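Local structure of putative regulator (Escherichia coli O6, 3HFI) at residues Val82-Asn87 with Phe92-Ser97; Glu56-Ile61 with Ala66-Asn71. The protein is a putative transcriptional regulator, probably DNA-binding, whose crystallised part is a UTRA domain of the kind that senses small-molecule effectors in related regulators. One frame throughout, in Å; residues are numbered along the deposited sequence.

Interaction 1: residues Val82-Asn87 with Phe92-Ser97; sequences VEIDFN and FPTIES
Thr94, on the flank of helix 91-99, meets Ile84 and Phe86 in a small, apolar side-chain contact between the helix and the loop that leads into it from strand 65-73. No hydrogen bond crosses the interface. The side chains of Ile84 and Thr94 meet end to end, with Ile84 CG1 3.7 Å from Thr94 CG2. The Phe86 ring presents its edge: Thr94 CB lies in the ring plane, 3.7 Å from Phe86 CE2, while Ile84 CG2 sits 3.3 Å above one face, toward the rim. Within the UTRA domain the chain turns back after 82-87, so that helix 91-99 packs against the loop leading into it, and Phe86 also reaches Val28 on strand 26-35, as suits a large buried aromatic. Threonine fits this flank because one branch is apolar and the other polar. With CG2 anti to the backbone N and OG1 anti to the carbonyl carbon (chi1 -56°), the methyl meets Ile84 and the Phe86 edge, while the hydroxyl, though also beside that edge, hydrogen-bonds to Asn90 O. Beside Phe86, Asp85 forms an Asx turn: its OD1 accepts from Asn87 N at 2.9 Å. Pro93 O accepts from both Ser97 OG and Ser97 N.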
loop_
_atom_site.group_PDB
_atom_site.type_symbol
_atom_site.label_atom_id
_atom_site.label_comp_id
_atom_site.label_asym_id
_atom_site.label_seq_id
_atom_site.Cartn_x
_atom_site.Cartn_y
_atom_site.Cartn_z
ATOM N N VAL A 82 -1.281 2.311 24.152
ATOM C CA VAL A 82 -0.249 3.187 24.656
ATOM C C VAL A 82 0.758 2.398 25.518
ATOM O O VAL A 82 1.875 2.864 25.680
ATOM C CB VAL A 82 -0.793 4.425 25.470
ATOM C CG1 VAL A 82 -1.671 5.293 24.588
ATOM C CG2 VAL A 82 -1.491 3.980 26.701
ATOM N N GLU A 83 0.385 1.213 26.019
ATOM C CA GLU A 83 1.261 0.440 26.891
ATOM C C GLU A 83 2.130 -0.530 26.136
ATOM O O GLU A 83 2.987 -1.147 26.747
ATOM C CB GLU A 83 0.453 -0.324 27.915
ATOM C CG GLU A 83 -0.181 0.580 28.965
ATOM C CD GLU A 83 -1.591 0.115 29.370
ATOM O OE1 GLU A 83 -2.577 0.905 29.217
ATOM O OE2 GLU A 83 -1.706 -1.047 29.834
ATOM N N ILE A 84 1.944 -0.668 24.833
ATOM C CA ILE A 84 2.699 -1.655 24.036
ATOM C C ILE A 84 4.161 -1.196 23.783
ATOM O O ILE A 84 4.429 -0.014 23.669
ATOM C CB ILE A 84 1.950 -1.972 22.654
ATOM C CG1 ILE A 84 0.513 -2.470 22.899
ATOM C CG2 ILE A 84 2.665 -3.012 21.816
ATOM C CD1 ILE A 84 0.411 -3.680 23.780
ATOM N N ASP A 85 5.101 -2.138 23.716
ATOM C CA ASP A 85 6.442 -1.865 23.186
ATOM C C ASP A 85 6.499 -2.373 21.747
ATOM O O ASP A 85 6.615 -3.579 21.490
ATOM C CB ASP A 85 7.571 -2.524 24.045
ATOM C CG ASP A 85 9.022 -2.218 23.506
ATOM O OD1 ASP A 85 9.217 -1.417 22.532
ATOM O OD2 ASP A 85 9.975 -2.797 24.068
ATOM N N PHE A 86 6.481 -1.448 20.809
ATOM C CA PHE A 86 6.486 -1.816 19.417
ATOM C C PHE A 86 7.898 -2.059 18.852
ATOM O O PHE A 86 8.062 -2.222 17.630
ATOM C CB PHE A 86 5.718 -0.777 18.596
ATOM C CG PHE A 86 4.238 -0.723 18.911
ATOM C CD1 PHE A 86 3.696 0.365 19.594
ATOM C CD2 PHE A 86 3.396 -1.761 18.513
ATOM C CE1 PHE A 86 2.331 0.425 19.870
ATOM C CE2 PHE A 86 2.027 -1.708 18.788
ATOM C CZ PHE A 86 1.499 -0.624 19.468
ATOM N N ASN A 87 8.910 -2.091 19.726
ATOM C CA ASN A 87 10.162 -2.789 19.412
ATOM C C ASN A 87 9.954 -4.299 19.582
ATOM O O ASN A 87 10.731 -5.104 19.074
ATOM C CB ASN A 87 11.324 -2.303 20.310
ATOM C CG ASN A 87 11.898 -0.953 19.865
ATOM O OD1 ASN A 87 12.062 -0.027 20.669
ATOM N ND2 ASN A 87 12.203 -0.838 18.587
ATOM N N PHE A 92 0.278 -3.001 13.352
ATOM C CA PHE A 92 -1.051 -3.214 12.830
ATOM C C PHE A 92 -1.762 -4.473 13.355
ATOM O O PHE A 92 -2.940 -4.392 13.724
ATOM C CB PHE A 92 -1.049 -3.055 11.329
ATOM C CG PHE A 92 -0.792 -1.635 10.917
ATOM C CD1 PHE A 92 -1.801 -0.679 10.998
ATOM C CD2 PHE A 92 0.473 -1.220 10.547
ATOM C CE1 PHE A 92 -1.564 0.655 10.673
ATOM C CE2 PHE A 92 0.704 0.134 10.189
ATOM C CZ PHE A 92 -0.321 1.052 10.260
ATOM N N PRO A 93 -1.040 -5.590 13.500
ATOM C CA PRO A 93 -1.598 -6.713 14.236
ATOM C C PRO A 93 -2.058 -6.332 15.612
ATOM O O PRO A 93 -3.093 -6.814 16.055
ATOM C CB PRO A 93 -0.419 -7.680 14.330
ATOM C CG PRO A 93 0.354 -7.419 13.038
ATOM C CD PRO A 93 0.262 -5.914 12.902
ATOM N N THR A 94 -1.320 -5.437 16.279
ATOM C CA THR A 94 -1.677 -5.034 17.622
ATOM C C THR A 94 -2.929 -4.153 17.656
ATOM O O THR A 94 -3.747 -4.259 18.570
ATOM C CB THR A 94 -0.491 -4.314 18.337
ATOM O OG1 THR A 94 0.677 -5.161 18.345
ATOM C CG2 THR A 94 -0.837 -3.964 19.770
ATOM N N ILE A 95 -3.053 -3.257 16.694
ATOM C CA ILE A 95 -4.252 -2.437 16.508
ATOM C C ILE A 95 -5.443 -3.393 16.373
ATOM O O ILE A 95 -6.448 -3.235 17.060
ATOM C CB ILE A 95 -4.047 -1.490 15.288
ATOM C CG1 ILE A 95 -3.043 -0.375 15.673
ATOM C CG2 ILE A 95 -5.362 -0.927 14.747
ATOM C CD1 ILE A 95 -2.682 0.621 14.519
ATOM N N GLU A 96 -5.278 -4.445 15.566
ATOM C CA GLU A 96 -6.362 -5.382 15.300
ATOM C C GLU A 96 -6.734 -6.171 16.531
ATOM O O GLU A 96 -7.909 -6.230 16.831
ATOM C CB GLU A 96 -6.041 -6.312 14.107
ATOM C CG GLU A 96 -6.076 -5.601 12.746
ATOM C CD GLU A 96 -6.047 -6.563 11.593
ATOM O OE1 GLU A 96 -5.511 -7.667 11.793
ATOM O OE2 GLU A 96 -6.605 -6.288 10.504
ATOM N N SER A 97 -5.762 -6.713 17.277
ATOM C CA SER A 97 -6.073 -7.402 18.510
ATOM C C SER A 97 -6.780 -6.571 19.547
ATOM O O SER A 97 -7.769 -7.021 20.144
ATOM C CB SER A 97 -4.823 -7.954 19.228
ATOM O OG SER A 97 -3.964 -8.681 18.383
#

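Interaction 2: residues Glu56-Ile61 with Ala66-Asn71; sequences ERLRSI and AMLIEN
Arg57 and Asn71 make the side-chain hydrogen bond of this strand pair: Arg57 NH1 donates to Asn71 OD1 at 2.7 Å, meeting a lone pair in the carbonyl plane, though bent to 143° at the hydrogen. A bend at chi3 (75°) turns the guanidinium to the amide, whose ND2 is held by Glu147. The backbones are joined by reciprocal bonds between Arg57 and Ile69, with Arg57 N 2.7 Å from Ile69 O, and between Arg59 and Met67. Arg59 O is gripped twice, by Met67 N at 3.0 Å and by Ala66 N at 2.8 Å. Ile69 CD1 lies over one face of the Arg59 guanidinium, and Met67 runs alongside Arg59, its CG 3.7 Å from Arg59 CB; long aliphatic stems let these charged residues pack against apolar neighbours. Leucines suit the other face, where Leu58 and Leu68 touch beneath helix 117-123. There the Glu56 and Glu70 side chains run in the same direction, with Glu56 OE2 4.1 Å from Glu70 OE2. That proximity would be costly if both were charged, but Glu70 is bonded to Arg119, Trp152 and Tyr54, which probably eases it. The whole is an antiparallel beta hairpin of the UTRA sheet with a classic beta bulge, in which Ala66 and Met67 stand opposite the single Arg59 and both donate to its carbonyl.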
loop_
_atom_site.group_PDB
_atom_site.type_symbol
_atom_site.label_atom_id
_atom_site.label_comp_id
_atom_site.label_asym_id
_atom_site.label_seq_id
_atom_site.Cartn_x
_atom_site.Cartn_y
_atom_site.Cartn_z
ATOM N N GLU A 56 7.199 7.115 15.989
ATOM C CA GLU A 56 8.175 7.246 14.921
ATOM C C GLU A 56 9.018 5.978 14.864
ATOM O O GLU A 56 9.621 5.573 15.883
ATOM C CB GLU A 56 9.070 8.459 15.198
ATOM C CG GLU A 56 9.940 8.925 14.059
ATOM C CD GLU A 56 10.722 10.228 14.440
ATOM O OE1 GLU A 56 11.150 10.401 15.612
ATOM O OE2 GLU A 56 10.897 11.093 13.553
ATOM N N ARG A 57 9.068 5.379 13.678
ATOM C CA ARG A 57 9.658 4.055 13.463
ATOM C C ARG A 57 10.564 4.085 12.257
ATOM O O ARG A 57 10.237 4.710 11.246
ATOM C CB ARG A 57 8.546 3.037 13.258
ATOM C CG ARG A 57 7.817 2.741 14.562
ATOM C CD ARG A 57 6.400 2.389 14.314
ATOM N NE ARG A 57 6.335 1.057 13.783
ATOM C CZ ARG A 57 5.734 0.696 12.648
ATOM N NH1 ARG A 57 5.083 1.539 11.842
ATOM N NH2 ARG A 57 5.785 -0.572 12.311
ATOM N N LEU A 58 11.725 3.442 12.388
ATOM C CA LEU A 58 12.716 3.447 11.331
ATOM C C LEU A 58 12.796 2.020 10.851
ATOM O O LEU A 58 13.045 1.103 11.631
ATOM C CB LEU A 58 14.082 3.952 11.826
ATOM C CG LEU A 58 15.191 4.096 10.773
ATOM C CD1 LEU A 58 14.966 5.299 9.875
ATOM C CD2 LEU A 58 16.545 4.200 11.440
ATOM N N ARG A 59 12.511 1.828 9.579
ATOM C CA ARG A 59 12.480 0.494 9.034
ATOM C C ARG A 59 13.717 0.325 8.219
ATOM O O ARG A 59 13.966 1.135 7.334
ATOM C CB ARG A 59 11.300 0.297 8.138
ATOM C CG ARG A 59 11.477 -0.895 7.234
ATOM C CD ARG A 59 10.126 -1.418 6.832
ATOM N NE ARG A 59 9.376 -1.702 8.051
ATOM C CZ ARG A 59 8.053 -1.713 8.140
ATOM N NH1 ARG A 59 7.290 -1.455 7.076
ATOM N NH2 ARG A 59 7.482 -1.978 9.306
ATOM N N SER A 60 14.492 -0.713 8.526
ATOM C CA SER A 60 15.661 -1.053 7.723
ATOM C C SER A 60 15.511 -2.439 7.076
ATOM O O SER A 60 14.962 -3.397 7.651
ATOM C CB SER A 60 16.962 -0.902 8.526
ATOM O OG SER A 60 16.853 -1.467 9.813
ATOM N N ILE A 61 15.994 -2.504 5.843
ATOM C CA ILE A 61 15.832 -3.673 4.983
ATOM C C ILE A 61 17.220 -4.244 4.700
ATOM O O ILE A 61 17.987 -3.691 3.901
ATOM C CB ILE A 61 14.991 -3.319 3.695
ATOM C CG1 ILE A 61 13.497 -3.181 4.099
ATOM C CG2 ILE A 61 15.177 -4.367 2.592
ATOM C CD1 ILE A 61 12.676 -2.134 3.314
ATOM N N ALA A 66 15.604 1.735 5.130
ATOM C CA ALA A 66 14.634 1.866 4.038
ATOM C C ALA A 66 13.770 3.122 4.211
ATOM O O ALA A 66 13.793 4.003 3.353
ATOM C CB ALA A 66 13.733 0.619 3.952
ATOM N N MET A 67 13.030 3.218 5.314
ATOM C CA MET A 67 12.079 4.282 5.441
ATOM C C MET A 67 11.856 4.715 6.877
ATOM O O MET A 67 12.078 3.947 7.816
ATOM C CB MET A 67 10.748 3.838 4.846
ATOM C CG MET A 67 10.152 2.623 5.503
ATOM S SD MET A 67 8.824 1.829 4.512
ATOM C CE MET A 67 9.814 0.669 3.596
ATOM N N LEU A 68 11.407 5.957 7.018
ATOM C CA LEU A 68 11.009 6.544 8.297
ATOM C C LEU A 68 9.487 6.670 8.301
ATOM O O LEU A 68 8.908 7.217 7.376
ATOM C CB LEU A 68 11.716 7.891 8.475
ATOM C CG LEU A 68 11.465 8.686 9.748
ATOM C CD1 LEU A 68 12.084 8.023 10.983
ATOM C CD2 LEU A 68 12.081 10.034 9.460
ATOM N N ILE A 69 8.847 6.110 9.325
ATOM C CA ILE A 69 7.411 6.054 9.433
ATOM C C ILE A 69 6.983 6.810 10.670
ATOM O O ILE A 69 7.503 6.548 11.767
ATOM C CB ILE A 69 6.908 4.605 9.546
ATOM C CG1 ILE A 69 7.564 3.733 8.447
ATOM C CG2 ILE A 69 5.353 4.597 9.498
ATOM C CD1 ILE A 69 7.203 2.253 8.511
ATOM N N GLU A 70 6.036 7.730 10.501
ATOM C CA GLU A 70 5.387 8.448 11.615
ATOM C C GLU A 70 3.923 8.085 11.614
ATOM O O GLU A 70 3.182 8.466 10.692
ATOM C CB GLU A 70 5.542 9.929 11.383
ATOM C CG GLU A 70 6.950 10.312 11.370
ATOM C CD GLU A 70 7.087 11.789 11.198
ATOM O OE1 GLU A 70 7.089 12.248 10.024
ATOM O OE2 GLU A 70 7.225 12.473 12.245
ATOM N N ASN A 71 3.517 7.271 12.571
ATOM C CA ASN A 71 2.151 6.833 12.702
ATOM C C ASN A 71 1.412 7.713 13.731
ATOM O O ASN A 71 1.975 8.055 14.775
ATOM C CB ASN A 71 2.109 5.367 13.201
ATOM C CG ASN A 71 2.863 4.420 12.335
ATOM O OD1 ASN A 71 3.855 3.820 12.753
ATOM N ND2 ASN A 71 2.356 4.219 11.127
#

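How the interactions relate
Following the chain from its N terminus, interaction 2 comes first: strand 51-60 turns back and pairs with strand 65-73, closing the short turn between two adjacent strands, second and third in the order across the sheet. The chain then leaves strand 65-73 and enters the loop that holds 82-87, and interaction 1 closes a second short loop on helix 91-99. The two neither nest nor cross but stand in series, their centres about 16 Å apart. They nonetheless touch where Phe92 CZ of the helix comes 4.2 Å from Asn71 ND2 of the strand. Leu91 adds to this junction by packing on Arg57 and Asn71, joining the helix and its loop to the hairpin.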